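PDB 4F3V: ESX-1 secretion system protein EccA1 from Mycobacterium tuberculosis, which probably hydrolyses ATP and may energise export of ESX-1 substrates as part of a type VII secretion system, and is represented here by its N-terminal TPR-like domain. Local coordinates for residues Ala259-Ile262 against Ala263-Ala266. Numbering follows the deposited sequence.
Sequences AEQI and ASRA
A263 N donates to A259 O over 3.0 Å with an N-H...O angle of 163°, the i to i+4 bond that closes the single turn of the short helix 259-263, near the C-terminal end of this TPR-like domain. S264 N makes two weak bonds, to E260 O (3.0 Å) and to Q261 O (3.1 Å), a bifurcated amide with one branch still i to i+4 and the other i to i+3. The S264 hydroxyl folds back on the same turn: chi1 of 76° turns OG toward Q261, where it donates to Q261 O at 2.8 Å, tilted modestly from the carbonyl plane. Q261 O thus accepts the hydroxyl of S264 and, more weakly, its amide. R265 N then makes a purely i to i+3 bond to I262 O at 3.1 Å, approaching from above the carbonyl plane although the N-H...O angle is nearly straight. The R265 side chain runs out extended alongside I262, while I262 also touches T152 of helix 151-158. Hydrogen bonds from NH1 to A148 O and from NH2 to E149 O anchor the guanidinium to the loop preceding helix 151-158, and P268 O holds NH1 to the segment just downstream. Over one face of that group lies I262 CG2, 4.1 Å above the plane and displaced toward its rim, while I262 CG1 comes to 3.9 Å from R265 NH2.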
ATOM      1  N   ALA A 259     -24.048   1.442   2.546  1.00 26.81           N
ATOM      2  CA  ALA A 259     -23.858   0.342   3.480  1.00 27.08           C
ATOM      3  C   ALA A 259     -24.764  -0.849   3.126  1.00 28.36           C
ATOM      4  O   ALA A 259     -24.315  -2.006   3.089  1.00 26.41           O
ATOM      5  CB  ALA A 259     -24.129   0.800   4.900  1.00 28.71           C
ATOM      6  N   GLU A 260     -26.026  -0.549   2.840  1.00 30.53           N
ATOM      7  CA  GLU A 260     -27.003  -1.575   2.476  1.00 32.66           C
ATOM      8  C   GLU A 260     -26.597  -2.323   1.202  1.00 29.89           C
ATOM      9  O   GLU A 260     -26.655  -3.554   1.129  1.00 28.84           O
ATOM     10  CB  GLU A 260     -28.397  -0.941   2.332  1.00 37.08           C
ATOM     11  CG  GLU A 260     -28.914  -0.377   3.666  1.00 41.47           C
ATOM     12  CD  GLU A 260     -28.323   0.976   4.100  1.00 43.09           C
ATOM     13  OE1 GLU A 260     -27.539   1.652   3.373  1.00 42.28           O
ATOM     14  OE2 GLU A 260     -28.652   1.369   5.241  1.00 48.27           O
ATOM     15  N   GLN A 261     -26.152  -1.579   0.206  1.00 28.77           N
ATOM     16  CA  GLN A 261     -25.740  -2.189  -1.051  1.00 28.16           C
ATOM     17  C   GLN A 261     -24.508  -3.087  -0.854  1.00 25.81           C
ATOM     18  O   GLN A 261     -24.464  -4.208  -1.367  1.00 25.35           O
ATOM     19  CB  GLN A 261     -25.496  -1.097  -2.090  1.00 29.48           C
ATOM     20  CG  GLN A 261     -25.556  -1.592  -3.514  1.00 30.88           C
ATOM     21  CD  GLN A 261     -25.459  -0.502  -4.558  1.00 32.08           C
ATOM     22  OE1 GLN A 261     -24.621   0.393  -4.471  1.00 30.39           O
ATOM     23  NE2 GLN A 261     -26.292  -0.616  -5.600  1.00 34.56           N
ATOM     24  N   ILE A 262     -23.513  -2.614  -0.111  1.00 24.33           N
ATOM     25  CA  ILE A 262     -22.335  -3.443   0.194  1.00 23.17           C
ATOM     26  C   ILE A 262     -22.743  -4.748   0.922  1.00 23.16           C
ATOM     27  O   ILE A 262     -22.273  -5.835   0.578  1.00 21.57           O
ATOM     28  CB  ILE A 262     -21.291  -2.682   1.054  1.00 22.21           C
ATOM     29  CG1 ILE A 262     -20.692  -1.498   0.256  1.00 22.58           C
ATOM     30  CG2 ILE A 262     -20.236  -3.647   1.532  1.00 20.32           C
ATOM     31  CD1 ILE A 262     -19.842  -0.547   1.092  1.00 22.29           C
ATOM     32  N   ALA A 263     -23.628  -4.634   1.904  1.00 24.10           N
ATOM     33  CA  ALA A 263     -24.109  -5.808   2.632  1.00 25.56           C
ATOM     34  C   ALA A 263     -24.890  -6.793   1.751  1.00 26.29           C
ATOM     35  O   ALA A 263     -24.935  -7.986   2.060  1.00 27.89           O
ATOM     36  CB  ALA A 263     -24.961  -5.382   3.827  1.00 27.46           C
ATOM     37  N   SER A 264     -25.497  -6.319   0.669  1.00 26.15           N
ATOM     38  CA  SER A 264     -26.242  -7.207  -0.245  1.00 27.69           C
ATOM     39  C   SER A 264     -25.340  -7.904  -1.280  1.00 25.90           C
ATOM     40  O   SER A 264     -25.817  -8.669  -2.095  1.00 26.31           O
ATOM     41  CB  SER A 264     -27.340  -6.431  -0.989  1.00 29.66           C
ATOM     42  OG  SER A 264     -26.753  -5.647  -2.028  1.00 30.04           O
ATOM     43  N   ARG A 265     -24.038  -7.653  -1.263  1.00 24.05           N
ATOM     44  CA  ARG A 265     -23.165  -8.337  -2.217  1.00 22.97           C
ATOM     45  C   ARG A 265     -23.242  -9.851  -2.008  1.00 22.76           C
ATOM     46  O   ARG A 265     -23.134 -10.326  -0.878  1.00 23.43           O
ATOM     47  CB  ARG A 265     -21.718  -7.868  -2.054  1.00 21.49           C
ATOM     48  CG  ARG A 265     -21.438  -6.463  -2.553  1.00 21.01           C
ATOM     49  CD  ARG A 265     -20.020  -6.023  -2.180  1.00 19.71           C
ATOM     50  NE  ARG A 265     -19.779  -4.619  -2.525  1.00 19.42           N
ATOM     51  CZ  ARG A 265     -18.596  -4.007  -2.384  1.00 18.60           C
ATOM     52  NH1 ARG A 265     -17.537  -4.668  -1.900  1.00 18.20           N
ATOM     53  NH2 ARG A 265     -18.471  -2.739  -2.736  1.00 17.95           N
ATOM     54  N   ALA A 266     -23.407 -10.604  -3.091  1.00 22.27           N
ATOM     55  CA  ALA A 266     -23.339 -12.068  -3.022  1.00 23.07           C
ATOM     56  C   ALA A 266     -21.933 -12.503  -2.560  1.00 22.23           C
ATOM     57  O   ALA A 266     -21.777 -13.518  -1.872  1.00 21.90           O
ATOM     58  CB  ALA A 266     -23.693 -12.696  -4.370  1.00 23.08           C
TER